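Local structure of ribulose bisphosphate carboxylase (Hyperthermus butylicus DSM 5456, 6HUN) at residues R215-L220 and I255-D260; K264-D269 and L290-H295. The protein probably catalyses the magnesium-dependent carboxylation of ribulose 1,5-bisphosphate to two molecules of 3-phosphoglycerate, as a form III Rubisco of an archaeal AMP-degradation pathway. All blocks are in the same frame, centred on the assembly; numbering follows the deposited sequence.

Contact 1. Residues R215-L220 and I255-D260; sequences RFEARL and IKLVAD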
ATOM      1  N   ARG A 215      17.361   4.734  19.043  1.00 49.71           N
ATOM      2  CA  ARG A 215      15.976   4.496  19.387  1.00 48.30           C
ATOM      3  C   ARG A 215      15.181   5.783  19.416  1.00 49.16           C
ATOM      4  O   ARG A 215      15.708   6.875  19.710  1.00 56.09           O
ATOM      5  CB  ARG A 215      15.885   3.809  20.735  1.00 50.84           C
ATOM      6  CG  ARG A 215      16.788   2.661  20.753  1.00 59.08           C
ATOM      7  CD  ARG A 215      16.120   1.454  20.152  1.00 61.20           C
ATOM      8  NE  ARG A 215      16.950   0.285  20.387  1.00 70.95           N
ATOM      9  CZ  ARG A 215      17.251  -0.195  21.596  1.00 75.48           C
ATOM     10  NH1 ARG A 215      18.031  -1.262  21.711  1.00 78.26           N
ATOM     11  NH2 ARG A 215      16.771   0.379  22.695  1.00 77.41           N
ATOM     12  N   PHE A 216      13.876   5.615  19.192  1.00 44.35           N
ATOM     13  CA  PHE A 216      12.996   6.754  18.989  1.00 43.71           C
ATOM     14  C   PHE A 216      13.044   7.693  20.183  1.00 47.21           C
ATOM     15  O   PHE A 216      13.260   8.905  20.024  1.00 45.85           O
ATOM     16  CB  PHE A 216      11.563   6.298  18.733  1.00 41.36           C
ATOM     17  CG  PHE A 216      10.626   7.451  18.417  1.00 40.39           C
ATOM     18  CD1 PHE A 216      10.489   7.905  17.119  1.00 36.56           C
ATOM     19  CD2 PHE A 216       9.934   8.105  19.433  1.00 41.57           C
ATOM     20  CE1 PHE A 216       9.640   8.984  16.798  1.00 36.91           C
ATOM     21  CE2 PHE A 216       9.093   9.185  19.128  1.00 41.17           C
ATOM     22  CZ  PHE A 216       8.951   9.617  17.824  1.00 40.84           C
ATOM     23  N   GLU A 217      12.895   7.140  21.397  1.00 48.91           N
ATOM     24  CA  GLU A 217      12.787   7.999  22.573  1.00 49.51           C
ATOM     25  C   GLU A 217      14.088   8.741  22.831  1.00 51.96           C
ATOM     26  O   GLU A 217      14.082   9.945  23.114  1.00 58.88           O
ATOM     27  CB  GLU A 217      12.367   7.186  23.799  1.00 57.32           C
ATOM     28  CG  GLU A 217      12.575   7.990  25.096  1.00 65.42           C
ATOM     29  CD  GLU A 217      11.491   7.811  26.149  1.00 68.53           C
ATOM     30  OE1 GLU A 217      10.806   6.765  26.138  1.00 64.00           O
ATOM     31  OE2 GLU A 217      11.361   8.708  27.019  1.00 72.39           O
ATOM     32  N   ALA A 218      15.219   8.038  22.757  1.00 55.38           N
ATOM     33  CA  ALA A 218      16.489   8.692  23.031  1.00 59.83           C
ATOM     34  C   ALA A 218      16.803   9.730  21.958  1.00 54.43           C
ATOM     35  O   ALA A 218      17.361  10.780  22.266  1.00 56.24           O
ATOM     36  CB  ALA A 218      17.604   7.648  23.155  1.00 58.70           C
ATOM     37  N   ARG A 219      16.414   9.474  20.715  1.00 52.67           N
ATOM     38  CA  ARG A 219      16.590  10.444  19.627  1.00 50.41           C
ATOM     39  C   ARG A 219      15.711  11.683  19.820  1.00 48.99           C
ATOM     40  O   ARG A 219      16.199  12.832  19.736  1.00 52.10           O
ATOM     41  CB  ARG A 219      16.263   9.767  18.289  1.00 53.29           C
ATOM     42  CG  ARG A 219      16.192  10.719  17.132  1.00 47.21           C
ATOM     43  CD  ARG A 219      16.184   9.922  15.826  1.00 41.27           C
ATOM     44  NE  ARG A 219      14.855   9.696  15.279  1.00 45.54           N
ATOM     45  CZ  ARG A 219      14.279   8.503  15.210  1.00 44.66           C
ATOM     46  NH1 ARG A 219      14.917   7.437  15.683  1.00 44.38           N
ATOM     47  NH2 ARG A 219      13.072   8.391  14.680  1.00 41.81           N
ATOM     48  N   LEU A 220      14.440  11.465  20.169  1.00 46.95           N
ATOM     49  CA  LEU A 220      13.494  12.552  20.410  1.00 48.31           C
ATOM     50  C   LEU A 220      13.947  13.466  21.557  1.00 49.83           C
ATOM     51  O   LEU A 220      13.864  14.690  21.447  1.00 49.99           O
ATOM     52  CB  LEU A 220      12.119  11.959  20.715  1.00 45.11           C
ATOM     53  CG  LEU A 220      10.980  12.894  21.097  1.00 47.00           C
ATOM     54  CD1 LEU A 220      10.784  13.864  19.940  1.00 44.93           C
ATOM     55  CD2 LEU A 220       9.676  12.129  21.495  1.00 44.23           C
ATOM     56  N   ILE A 255       3.632   8.484  19.215  1.00 34.78           N
ATOM     57  CA  ILE A 255       2.854   9.703  19.058  1.00 35.11           C
ATOM     58  C   ILE A 255       2.624  10.357  20.414  1.00 37.49           C
ATOM     59  O   ILE A 255       2.687  11.598  20.553  1.00 39.41           O
ATOM     60  CB  ILE A 255       1.520   9.420  18.349  1.00 33.16           C
ATOM     61  CG1 ILE A 255       1.779   9.057  16.869  1.00 30.11           C
ATOM     62  CG2 ILE A 255       0.612  10.648  18.462  1.00 33.58           C
ATOM     63  CD1 ILE A 255       0.521   8.581  16.068  1.00 29.11           C
ATOM     64  N   LYS A 256       2.401   9.539  21.449  1.00 39.47           N
ATOM     65  CA  LYS A 256       2.233  10.129  22.786  1.00 42.65           C
ATOM     66  C   LYS A 256       3.547  10.705  23.300  1.00 44.27           C
ATOM     67  O   LYS A 256       3.559  11.798  23.888  1.00 46.07           O
ATOM     68  CB  LYS A 256       1.673   9.084  23.759  1.00 44.66           C
ATOM     69  CG  LYS A 256       1.344   9.654  25.190  1.00 48.36           C
ATOM     70  CD  LYS A 256       0.617   8.589  25.985  1.00 51.94           C
ATOM     71  CE  LYS A 256       0.583   8.972  27.496  1.00 58.77           C
ATOM     72  NZ  LYS A 256      -0.012  10.315  27.650  1.00 63.00           N
ATOM     73  N   LEU A 257       4.682  10.042  23.041  1.00 43.84           N
ATOM     74  CA  LEU A 257       5.958  10.612  23.482  1.00 45.62           C
ATOM     75  C   LEU A 257       6.232  11.950  22.798  1.00 44.58           C
ATOM     76  O   LEU A 257       6.723  12.891  23.432  1.00 48.35           O
ATOM     77  CB  LEU A 257       7.103   9.647  23.203  1.00 45.42           C
ATOM     78  CG  LEU A 257       7.378   8.418  24.067  1.00 49.58           C
ATOM     79  CD1 LEU A 257       8.399   7.603  23.298  1.00 46.42           C
ATOM     80  CD2 LEU A 257       7.918   8.837  25.471  1.00 54.74           C
ATOM     81  N   VAL A 258       5.950  12.039  21.492  1.00 41.51           N
ATOM     82  CA  VAL A 258       6.067  13.322  20.782  1.00 40.58           C
ATOM     83  C   VAL A 258       5.208  14.386  21.460  1.00 42.21           C
ATOM     84  O   VAL A 258       5.651  15.519  21.716  1.00 43.63           O
ATOM     85  CB  VAL A 258       5.663  13.136  19.300  1.00 37.24           C
ATOM     86  CG1 VAL A 258       5.439  14.569  18.678  1.00 36.70           C
ATOM     87  CG2 VAL A 258       6.735  12.373  18.591  1.00 36.08           C
ATOM     88  N   ALA A 259       3.946  14.057  21.706  1.00 42.16           N
ATOM     89  CA  ALA A 259       3.039  14.993  22.366  1.00 44.02           C
ATOM     90  C   ALA A 259       3.544  15.371  23.770  1.00 47.61           C
ATOM     91  O   ALA A 259       3.569  16.552  24.133  1.00 49.29           O
ATOM     92  CB  ALA A 259       1.639  14.366  22.449  1.00 43.74           C
ATOM     93  N   ASP A 260       3.957  14.376  24.574  1.00 49.07           N
ATOM     94  CA  ASP A 260       4.410  14.672  25.943  1.00 52.83           C
ATOM     95  C   ASP A 260       5.643  15.559  25.976  1.00 53.89           C
ATOM     96  O   ASP A 260       5.861  16.254  26.979  1.00 57.07           O
ATOM     97  CB  ASP A 260       4.705  13.375  26.691  1.00 55.79           C
ATOM     98  CG  ASP A 260       3.446  12.598  26.976  1.00 56.37           C
ATOM     99  OD1 ASP A 260       2.373  13.244  26.865  1.00 59.58           O
ATOM    100  OD2 ASP A 260       3.507  11.389  27.307  1.00 58.59           O
TER
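Glu217 and Leu257 face each other, their CA atoms 7.4 Å apart, where the first turn of one helix runs alongside the last turns of another. The helical parts of 215-220 and 255-260 point the same way, inclined by only 20°, and their axes come no nearer than 10.7 Å. At that spacing side chains rather than backbones bridge the gap, and no hydrogen bond crosses it. Leu257, which points toward the other helix, is at the centre. Its CD2 lies 3.6 Å from Glu217 OE1, the two side chains crossing at about a right angle, so that the methyl group rests against a carboxylate. Glutamate suits this partly exposed border: its aliphatic CB adds to the packing on Leu257 CD1, while OE2 makes a weak hydrogen bond to Tyr261. Beneath this border the side chains that meet are apolar. With CG anti to the backbone N (chi1 -176°), the Phe216 ring reaches across the gap and receives Val258 CG2 at its edge, in the ring plane, 3.6 Å from CZ. Two such near-parallel neighbours belong to the outer helical layer of a TIM barrel: helices 216-234 and 248-260 pack side by side with strand 239-243 between them in sequence, and Phe216 and Val258 both rest on Ala242 of that strand. A small alanine below suits a bulky ring and a branched valine above. Leu220, one turn after Phe216, sends CD2 to the backbone of the other helix, 3.6 Å from Leu257 O, with Leu257 CB 4.0 Å from the same methyl. Leucine fits here because its branched end is long enough to span the groove, and Tyr240 and Tyr261 pack against it too.

Contact 2. Residues K264-D269 and L290-H295; sequences KFIMID and LAIHGH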
ATOM      1  N   LYS A 264       4.937  19.374  18.120  1.00 39.14           N
ATOM      2  CA  LYS A 264       3.622  19.570  17.534  1.00 37.98           C
ATOM      3  C   LYS A 264       3.440  18.795  16.231  1.00 34.97           C
ATOM      4  O   LYS A 264       2.371  18.900  15.613  1.00 33.98           O
ATOM      5  CB  LYS A 264       3.349  21.032  17.275  1.00 38.99           C
ATOM      6  CG  LYS A 264       3.320  21.862  18.611  1.00 42.33           C
ATOM      7  CD  LYS A 264       2.134  21.375  19.432  1.00 46.03           C
ATOM      8  CE  LYS A 264       0.866  22.174  19.075  1.00 46.79           C
ATOM      9  NZ  LYS A 264      -0.346  21.728  19.839  1.00 47.71           N
ATOM     10  N   PHE A 265       4.420  18.001  15.850  1.00 33.81           N
ATOM     11  CA  PHE A 265       4.394  17.332  14.546  1.00 31.19           C
ATOM     12  C   PHE A 265       4.756  15.854  14.694  1.00 30.38           C
ATOM     13  O   PHE A 265       5.647  15.489  15.484  1.00 32.67           O
ATOM     14  CB  PHE A 265       5.386  17.949  13.577  1.00 31.33           C
ATOM     15  CG  PHE A 265       5.146  19.394  13.293  1.00 35.20           C
ATOM     16  CD1 PHE A 265       4.439  19.758  12.137  1.00 31.15           C
ATOM     17  CD2 PHE A 265       5.644  20.383  14.148  1.00 35.55           C
ATOM     18  CE1 PHE A 265       4.198  21.060  11.831  1.00 32.90           C
ATOM     19  CE2 PHE A 265       5.433  21.751  13.823  1.00 36.38           C
ATOM     20  CZ  PHE A 265       4.690  22.056  12.648  1.00 33.28           C
ATOM     21  N   ILE A 266       4.119  15.007  13.851  1.00 28.34           N
ATOM     22  CA  ILE A 266       4.557  13.632  13.623  1.00 27.29           C
ATOM     23  C   ILE A 266       4.632  13.439  12.121  1.00 28.50           C
ATOM     24  O   ILE A 266       3.920  14.112  11.367  1.00 31.58           O
ATOM     25  CB  ILE A 266       3.615  12.571  14.289  1.00 27.45           C
ATOM     26  CG1 ILE A 266       2.173  12.800  13.806  1.00 29.18           C
ATOM     27  CG2 ILE A 266       3.761  12.725  15.830  1.00 30.02           C
ATOM     28  CD1 ILE A 266       1.081  11.691  14.234  1.00 30.63           C
ATOM     29  N   MET A 267       5.509  12.539  11.681  1.00 27.32           N
ATOM     30  CA  MET A 267       5.569  12.108  10.300  1.00 22.57           C
ATOM     31  C   MET A 267       5.211  10.638  10.219  1.00 24.79           C
ATOM     32  O   MET A 267       5.642   9.848  11.068  1.00 25.60           O
ATOM     33  CB  MET A 267       6.986  12.343   9.731  1.00 24.85           C
ATOM     34  CG  MET A 267       7.219  11.758   8.354  1.00 30.89           C
ATOM     35  SD  MET A 267       8.926  12.349   8.011  1.00 41.26           S
ATOM     36  CE  MET A 267       9.609  10.996   7.094  1.00 36.89           C
ATOM     37  N   ILE A 268       4.491  10.273   9.153  1.00 20.68           N
ATOM     38  CA  ILE A 268       4.115   8.873   8.918  1.00 20.68           C
ATOM     39  C   ILE A 268       4.258   8.556   7.431  1.00 21.72           C
ATOM     40  O   ILE A 268       3.934   9.382   6.557  1.00 21.52           O
ATOM     41  CB  ILE A 268       2.715   8.555   9.418  1.00 25.40           C
ATOM     42  CG1 ILE A 268       2.453   7.044   9.209  1.00 22.92           C
ATOM     43  CG2 ILE A 268       1.636   9.350   8.652  1.00 24.94           C
ATOM     44  CD1 ILE A 268       1.321   6.580  10.034  1.00 28.52           C
ATOM     45  N   ASP A 269       4.871   7.412   7.165  1.00 21.21           N
ATOM     46  CA  ASP A 269       4.995   6.911   5.784  1.00 20.32           C
ATOM     47  C   ASP A 269       3.664   6.262   5.503  1.00 18.92           C
ATOM     48  O   ASP A 269       3.436   5.112   5.838  1.00 20.24           O
ATOM     49  CB  ASP A 269       6.142   5.928   5.674  1.00 24.03           C
ATOM     50  CG  ASP A 269       7.502   6.492   6.079  1.00 27.79           C
ATOM     51  OD1 ASP A 269       7.706   7.696   6.383  1.00 27.04           O
ATOM     52  OD2 ASP A 269       8.450   5.686   6.061  1.00 33.75           O
ATOM     53  N   LEU A 290      -1.886  17.660  17.274  1.00 36.59           N
ATOM     54  CA  LEU A 290      -0.683  17.576  16.457  1.00 34.71           C
ATOM     55  C   LEU A 290      -1.024  17.799  14.977  1.00 33.23           C
ATOM     56  O   LEU A 290      -2.171  17.659  14.546  1.00 32.69           O
ATOM     57  CB  LEU A 290       0.023  16.176  16.607  1.00 33.51           C
ATOM     58  CG  LEU A 290       0.375  15.672  18.027  1.00 35.59           C
ATOM     59  CD1 LEU A 290       0.875  14.243  18.074  1.00 34.63           C
ATOM     60  CD2 LEU A 290       1.366  16.670  18.688  1.00 37.48           C
ATOM     61  N   ALA A 291      -0.013  18.167  14.195  1.00 32.25           N
ATOM     62  CA  ALA A 291      -0.064  18.147  12.740  1.00 29.33           C
ATOM     63  C   ALA A 291       0.679  16.904  12.248  1.00 27.39           C
ATOM     64  O   ALA A 291       1.589  16.393  12.916  1.00 31.25           O
ATOM     65  CB  ALA A 291       0.589  19.431  12.155  1.00 29.69           C
ATOM     66  N   ILE A 292       0.346  16.453  11.017  1.00 28.58           N
ATOM     67  CA  ILE A 292       0.901  15.241  10.431  1.00 26.61           C
ATOM     68  C   ILE A 292       1.578  15.554   9.117  1.00 29.30           C
ATOM     69  O   ILE A 292       0.926  16.073   8.201  1.00 24.80           O
ATOM     70  CB  ILE A 292      -0.172  14.184  10.140  1.00 24.06           C
ATOM     71  CG1 ILE A 292      -0.905  13.827  11.469  1.00 29.53           C
ATOM     72  CG2 ILE A 292       0.473  12.931   9.347  1.00 21.71           C
ATOM     73  CD1 ILE A 292      -1.988  12.840  11.233  1.00 25.44           C
ATOM     74  N   HIS A 293       2.836  15.152   9.003  1.00 22.20           N
ATOM     75  CA  HIS A 293       3.540  15.179   7.735  1.00 21.48           C
ATOM     76  C   HIS A 293       3.387  13.795   7.092  1.00 23.53           C
ATOM     77  O   HIS A 293       3.893  12.804   7.628  1.00 25.28           O
ATOM     78  CB  HIS A 293       5.006  15.505   7.960  1.00 26.72           C
ATOM     79  CG  HIS A 293       5.790  15.657   6.690  1.00 28.29           C
ATOM     80  ND1 HIS A 293       6.267  16.877   6.259  1.00 29.67           N
ATOM     81  CD2 HIS A 293       6.179  14.750   5.767  1.00 30.80           C
ATOM     82  CE1 HIS A 293       6.944  16.704   5.135  1.00 34.29           C
ATOM     83  NE2 HIS A 293       6.879  15.427   4.794  1.00 30.60           N
ATOM     84  N   GLY A 294       2.720  13.721   5.940  1.00 21.64           N
ATOM     85  CA  GLY A 294       2.628  12.431   5.256  1.00 21.50           C
ATOM     86  C   GLY A 294       3.747  12.185   4.250  1.00 24.52           C
ATOM     87  O   GLY A 294       3.962  13.002   3.327  1.00 26.93           O
ATOM     88  N   HIS A 295       4.544  11.127   4.445  1.00 21.52           N
ATOM     89  CA  HIS A 295       5.635  10.834   3.531  1.00 19.45           C
ATOM     90  C   HIS A 295       5.098   9.806   2.540  1.00 16.98           C
ATOM     91  O   HIS A 295       4.537   8.811   2.947  1.00 19.25           O
ATOM     92  CB  HIS A 295       6.840  10.267   4.286  1.00 22.39           C
ATOM     93  CG  HIS A 295       8.069  10.232   3.457  1.00 25.28           C
ATOM     94  ND1 HIS A 295       8.227   9.325   2.424  1.00 24.50           N
ATOM     95  CD2 HIS A 295       9.135  11.084   3.388  1.00 28.61           C
ATOM     96  CE1 HIS A 295       9.378   9.571   1.807  1.00 28.22           C
ATOM     97  NE2 HIS A 295       9.954  10.624   2.378  1.00 28.98           N
TER
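Ile266 and Ile292 lie side by side on one face of two parallel strands, their CG1 atoms 4.0 Å apart. Five backbone hydrogen bonds join 264-269 to 290-295, the last from His295 N to Ile268 O at 2.8 Å. The strands belong to one beta-alpha-beta unit of the TIM barrel, with helix 275-288 in the crossover. The outward face is packed tightly with branched aliphatics: Ile268 CG2 meets Ile292 CG2 at 3.8 Å, and at its edge the Leu290 side chain crosses that of Ile266 at about a right angle, CD1 against CG2. Ile266 CG1 stands between the backbone N and the carbonyl carbon (chi1 55°), which carries its CD1 toward Ile292. An alanine for Ile266 would probably open a gap between Leu290 and Ile292 and leave Ile255 and Val258 with less to pack against. At the strands' N-terminal end the packing gives way to the partly exposed Lys264, salt-bridged through NZ to Asp289. The inward face is more polar toward the C-terminal ends. Met267, flexible enough to follow two rings, brings CG obliquely to His293 and CE to 3.7 Å from His295 CD2; Asp269 OD1 lies 3.4 Å from His295 CB. His293 ND1 is hydrogen-bonded to His326 and its side chain lies about 3 Å, at nearest atoms, from a bound calcium ion. Lys203, predicted to bind magnesium once carbamylated but unmodified here, and the predicted ligand Glu206 adjoin this face; with His295 a predicted proton acceptor, this is consistent with an apolar outer wall and a metal-dependent catalytic site inside.

In the fold
Contacts 1 and 2 occupy successive layers of the same TIM barrel in the catalytic domain, their centres 13 Å apart. They come in series along the chain: contact 1 closes with the end of helix 248-260, and strand 265-269 of contact 2 follows directly. That helix joins the two, since Ile255 CD1 lies 3.7 Å from Ile266 CD1 and Val258 CG1 packs against Ile266 CG2, so the outer face of the sheet in contact 2 is the floor of the helix in contact 1. Contact 1 is thus a packing contact between neighbouring helices of the outer layer, whereas contact 2 reaches inward to the predicted active site.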